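Local coordinates for Ctr9 protein (Myceliophthora thermophila, PDB 6AF0) that probably binds the RNA polymerase II complex, as a long helical tetratricopeptide-repeat protein of which this chain is the major part, at residues I770-I782 with K791-E803. Numbering follows the deposited sequence.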
# COMPACT_ATOMS: atom_id res chain seq x y z
N ILE A 770 -16.38 -23.46 -17.56
CA ILE A 770 -17.72 -23.30 -18.13
C ILE A 770 -18.80 -24.13 -17.43
O ILE A 770 -19.78 -23.55 -16.95
CB ILE A 770 -17.75 -23.52 -19.65
CG1 ILE A 770 -16.95 -22.43 -20.35
CG2 ILE A 770 -19.16 -23.49 -20.20
CD1 ILE A 770 -17.27 -21.02 -19.90
N GLN A 771 -18.63 -25.45 -17.39
CA GLN A 771 -19.59 -26.36 -16.70
C GLN A 771 -20.96 -26.57 -17.39
O GLN A 771 -21.84 -27.19 -16.82
CB GLN A 771 -19.87 -25.90 -15.26
CG GLN A 771 -18.64 -25.54 -14.46
CD GLN A 771 -17.67 -26.67 -14.42
OE1 GLN A 771 -18.06 -27.82 -14.20
NE2 GLN A 771 -16.39 -26.37 -14.66
N ASP A 772 -21.13 -26.04 -18.60
CA ASP A 772 -22.38 -26.23 -19.33
C ASP A 772 -22.39 -27.65 -19.83
O ASP A 772 -21.34 -28.26 -19.94
CB ASP A 772 -22.48 -25.25 -20.51
CG ASP A 772 -22.72 -23.81 -20.05
OD1 ASP A 772 -23.01 -23.59 -18.85
OD2 ASP A 772 -22.61 -22.89 -20.90
N ALA A 773 -23.58 -28.17 -20.11
CA ALA A 773 -23.71 -29.53 -20.62
C ALA A 773 -22.96 -29.69 -21.93
O ALA A 773 -22.18 -30.62 -22.08
CB ALA A 773 -25.17 -29.89 -20.82
N HIS A 774 -23.17 -28.75 -22.84
CA HIS A 774 -22.58 -28.82 -24.17
C HIS A 774 -21.05 -28.95 -24.19
O HIS A 774 -20.48 -29.57 -25.09
CB HIS A 774 -23.07 -27.63 -25.03
CG HIS A 774 -22.71 -26.28 -24.49
ND1 HIS A 774 -21.45 -25.74 -24.64
CD2 HIS A 774 -23.46 -25.35 -23.86
CE1 HIS A 774 -21.43 -24.53 -24.11
NE2 HIS A 774 -22.63 -24.27 -23.63
N VAL A 775 -20.40 -28.37 -23.20
CA VAL A 775 -18.96 -28.56 -23.03
C VAL A 775 -18.66 -30.04 -22.87
O VAL A 775 -17.84 -30.58 -23.59
CB VAL A 775 -18.40 -27.76 -21.82
CG1 VAL A 775 -17.09 -28.32 -21.32
CG2 VAL A 775 -18.20 -26.30 -22.22
N TYR A 776 -19.36 -30.69 -21.96
CA TYR A 776 -19.14 -32.11 -21.69
C TYR A 776 -19.52 -32.99 -22.90
O TYR A 776 -18.89 -34.02 -23.16
CB TYR A 776 -19.92 -32.53 -20.45
CG TYR A 776 -19.30 -32.02 -19.16
CD1 TYR A 776 -18.63 -32.88 -18.30
CD2 TYR A 776 -19.37 -30.67 -18.80
CE1 TYR A 776 -18.05 -32.43 -17.12
CE2 TYR A 776 -18.80 -30.20 -17.63
CZ TYR A 776 -18.15 -31.08 -16.78
OH TYR A 776 -17.59 -30.61 -15.61
N VAL A 777 -20.53 -32.58 -23.63
CA VAL A 777 -20.95 -33.29 -24.82
C VAL A 777 -19.81 -33.25 -25.83
O VAL A 777 -19.38 -34.27 -26.33
CB VAL A 777 -22.25 -32.68 -25.41
CG1 VAL A 777 -22.63 -33.33 -26.73
CG2 VAL A 777 -23.40 -32.83 -24.42
N ASN A 778 -19.34 -32.04 -26.10
CA ASN A 778 -18.25 -31.81 -27.05
C ASN A 778 -16.97 -32.55 -26.65
O ASN A 778 -16.20 -33.00 -27.50
CB ASN A 778 -17.93 -30.33 -27.11
CG ASN A 778 -19.07 -29.49 -27.66
OD1 ASN A 778 -20.08 -30.01 -28.16
ND2 ASN A 778 -18.92 -28.19 -27.57
N MET A 779 -16.75 -32.65 -25.34
CA MET A 779 -15.64 -33.42 -24.80
C MET A 779 -15.81 -34.90 -25.09
O MET A 779 -14.93 -35.53 -25.67
CB MET A 779 -15.54 -33.20 -23.29
CG MET A 779 -14.72 -31.98 -22.91
SD MET A 779 -13.98 -32.24 -21.29
CE MET A 779 -12.39 -31.49 -21.55
N GLY A 780 -16.96 -35.44 -24.68
CA GLY A 780 -17.33 -36.82 -25.02
C GLY A 780 -17.15 -37.15 -26.50
O GLY A 780 -16.73 -38.24 -26.85
N HIS A 781 -17.45 -36.20 -27.38
CA HIS A 781 -17.24 -36.37 -28.83
C HIS A 781 -15.78 -36.54 -29.22
O HIS A 781 -15.45 -37.39 -30.05
CB HIS A 781 -17.79 -35.17 -29.59
CG HIS A 781 -19.27 -34.99 -29.46
ND1 HIS A 781 -20.09 -35.94 -28.88
CD2 HIS A 781 -20.09 -34.00 -29.90
CE1 HIS A 781 -21.34 -35.53 -28.94
NE2 HIS A 781 -21.37 -34.36 -29.56
N ILE A 782 -14.92 -35.71 -28.65
CA ILE A 782 -13.48 -35.84 -28.88
C ILE A 782 -12.96 -37.17 -28.33
O ILE A 782 -12.25 -37.88 -29.01
CB ILE A 782 -12.70 -34.65 -28.26
CG1 ILE A 782 -13.15 -33.32 -28.88
CG2 ILE A 782 -11.20 -34.81 -28.44
CD1 ILE A 782 -13.02 -33.23 -30.39
N LYS A 791 -13.27 -42.33 -20.44
CA LYS A 791 -13.32 -40.88 -20.18
C LYS A 791 -14.38 -40.12 -21.01
O LYS A 791 -14.91 -39.09 -20.57
CB LYS A 791 -11.96 -40.25 -20.40
CG LYS A 791 -11.02 -40.21 -19.21
CD LYS A 791 -9.68 -39.64 -19.66
CE LYS A 791 -8.57 -39.79 -18.64
NZ LYS A 791 -7.37 -40.40 -19.28
N ALA A 792 -14.67 -40.62 -22.21
CA ALA A 792 -15.82 -40.15 -23.00
C ALA A 792 -17.15 -40.58 -22.36
O ALA A 792 -18.16 -39.89 -22.48
CB ALA A 792 -15.74 -40.71 -24.42
N ILE A 793 -17.16 -41.73 -21.71
CA ILE A 793 -18.35 -42.19 -21.03
C ILE A 793 -18.72 -41.16 -19.97
O ILE A 793 -19.73 -40.49 -20.10
CB ILE A 793 -18.18 -43.61 -20.41
CG1 ILE A 793 -17.90 -44.67 -21.49
CG2 ILE A 793 -19.39 -43.99 -19.56
CD1 ILE A 793 -19.08 -45.03 -22.37
N GLU A 794 -17.89 -40.98 -18.94
CA GLU A 794 -18.33 -40.14 -17.82
C GLU A 794 -18.30 -38.64 -18.12
O GLU A 794 -18.79 -37.85 -17.33
CB GLU A 794 -17.62 -40.47 -16.48
CG GLU A 794 -16.46 -39.58 -16.05
CD GLU A 794 -15.26 -39.70 -16.98
OE1 GLU A 794 -15.39 -40.38 -18.01
OE2 GLU A 794 -14.19 -39.12 -16.67
N SER A 795 -17.73 -38.24 -19.25
CA SER A 795 -17.98 -36.90 -19.76
C SER A 795 -19.48 -36.86 -20.08
O SER A 795 -20.24 -36.10 -19.48
CB SER A 795 -17.12 -36.60 -20.99
OG SER A 795 -17.46 -35.37 -21.60
N TYR A 796 -19.90 -37.75 -20.98
CA TYR A 796 -21.31 -37.85 -21.36
C TYR A 796 -22.21 -38.01 -20.13
O TYR A 796 -23.26 -37.40 -20.05
CB TYR A 796 -21.53 -39.04 -22.31
CG TYR A 796 -21.12 -38.80 -23.73
CD1 TYR A 796 -20.54 -39.81 -24.49
CD2 TYR A 796 -21.31 -37.56 -24.34
CE1 TYR A 796 -20.16 -39.60 -25.81
CE2 TYR A 796 -20.94 -37.34 -25.65
CZ TYR A 796 -20.37 -38.36 -26.38
OH TYR A 796 -20.00 -38.14 -27.67
N GLU A 797 -21.81 -38.86 -19.20
CA GLU A 797 -22.62 -39.13 -18.03
C GLU A 797 -22.83 -37.84 -17.26
O GLU A 797 -23.95 -37.52 -16.88
CB GLU A 797 -21.95 -40.18 -17.12
CG GLU A 797 -22.22 -41.63 -17.48
CD GLU A 797 -23.21 -42.29 -16.54
OE1 GLU A 797 -22.76 -42.94 -15.58
OE2 GLU A 797 -24.44 -42.12 -16.77
N ILE A 798 -21.76 -37.10 -17.05
CA ILE A 798 -21.84 -35.83 -16.34
C ILE A 798 -22.77 -34.87 -17.08
O ILE A 798 -23.58 -34.18 -16.45
CB ILE A 798 -20.45 -35.18 -16.13
CG1 ILE A 798 -19.68 -35.92 -15.03
CG2 ILE A 798 -20.62 -33.73 -15.74
CD1 ILE A 798 -18.34 -35.31 -14.68
N ALA A 799 -22.66 -34.83 -18.41
CA ALA A 799 -23.59 -34.04 -19.23
C ALA A 799 -25.04 -34.41 -18.94
O ALA A 799 -25.87 -33.54 -18.78
CB ALA A 799 -23.31 -34.20 -20.72
N LEU A 800 -25.34 -35.70 -18.84
CA LEU A 800 -26.71 -36.15 -18.60
C LEU A 800 -27.18 -35.81 -17.20
O LEU A 800 -28.36 -35.60 -16.97
CB LEU A 800 -26.83 -37.65 -18.85
CG LEU A 800 -26.55 -38.08 -20.29
CD1 LEU A 800 -26.54 -39.60 -20.41
CD2 LEU A 800 -27.55 -37.49 -21.25
N SER A 801 -26.26 -35.75 -16.25
CA SER A 801 -26.60 -35.43 -14.88
C SER A 801 -27.23 -34.06 -14.79
O SER A 801 -28.03 -33.80 -13.90
CB SER A 801 -25.36 -35.47 -13.98
OG SER A 801 -24.46 -34.41 -14.28
N LYS A 802 -26.74 -33.19 -15.67
CA LYS A 802 -26.94 -31.76 -15.60
C LYS A 802 -28.31 -31.28 -15.97
O LYS A 802 -28.94 -31.80 -16.88
CB LYS A 802 -25.88 -31.03 -16.40
CG LYS A 802 -24.72 -30.61 -15.53
CD LYS A 802 -23.52 -30.16 -16.33
CE LYS A 802 -22.51 -29.50 -15.42
NZ LYS A 802 -21.13 -29.57 -15.96
N GLU A 803 -28.75 -30.24 -15.27
CA GLU A 803 -30.10 -29.76 -15.35
C GLU A 803 -30.32 -29.17 -16.69
O GLU A 803 -29.39 -28.84 -17.41
CB GLU A 803 -30.40 -28.76 -14.24
CG GLU A 803 -31.49 -29.22 -13.28
CD GLU A 803 -31.51 -28.43 -11.98
OE1 GLU A 803 -30.43 -28.02 -11.52
OE2 GLU A 803 -32.61 -28.23 -11.43
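Ala773 and Ala799, Tyr776 and Ser795, and Gly780 and Ala792 face one another down the seam between helix 773-782 and helix 791-801, the antiparallel A and B helices of a predicted tetratricopeptide repeat. The axes come within 7.9 Å at an angle of 160°, and the backbones are nearest at Gly780, whose CA lies 4.2 Å from the CA of Ala792. Gly780 lets the Tyr796 ring lie flat against the backbone: Gly780 CA sits over one face of the Tyr796 ring, 3.8 Å from its centroid, a CH-pi contact where any CB would collide with CE2. The phenol then reaches His781 across the seam, with the two rings meeting rim to rim. In Ser795 the hydroxyl swings opposite the backbone N (chi1 173°), which turns OG into the seam near Tyr776 O and Gly780 N. Toward the other end, Ala799 CB touches both Tyr776 CB, at 3.8 Å, and Val777 CG2. The Tyr776 ring has Ile798 CG2 over one face, while the extended Lys802 side chain crosses it at about a right angle. Tyr776 OH donates to Gln771 OE1 at 3.2 Å, tilted from the amide plane. A serine in place of Tyr776 would probably leave Ile798 without its aromatic partner and Gln771 OE1 without this donor, opening a gap beside Lys802. Beyond the pair, Val775 and Met779 pack on helix 756-770 and Tyr796 on Thr818 of helix 809-826, continuing the stacked helices of the superhelix, while His781 also meets an aromatic side chain of another protein's chain edge to face. Within the pair, His781 ND1 hydrogen-bonds Tyr796 OH at 2.5 Å, each lying near the plane of the other's ring.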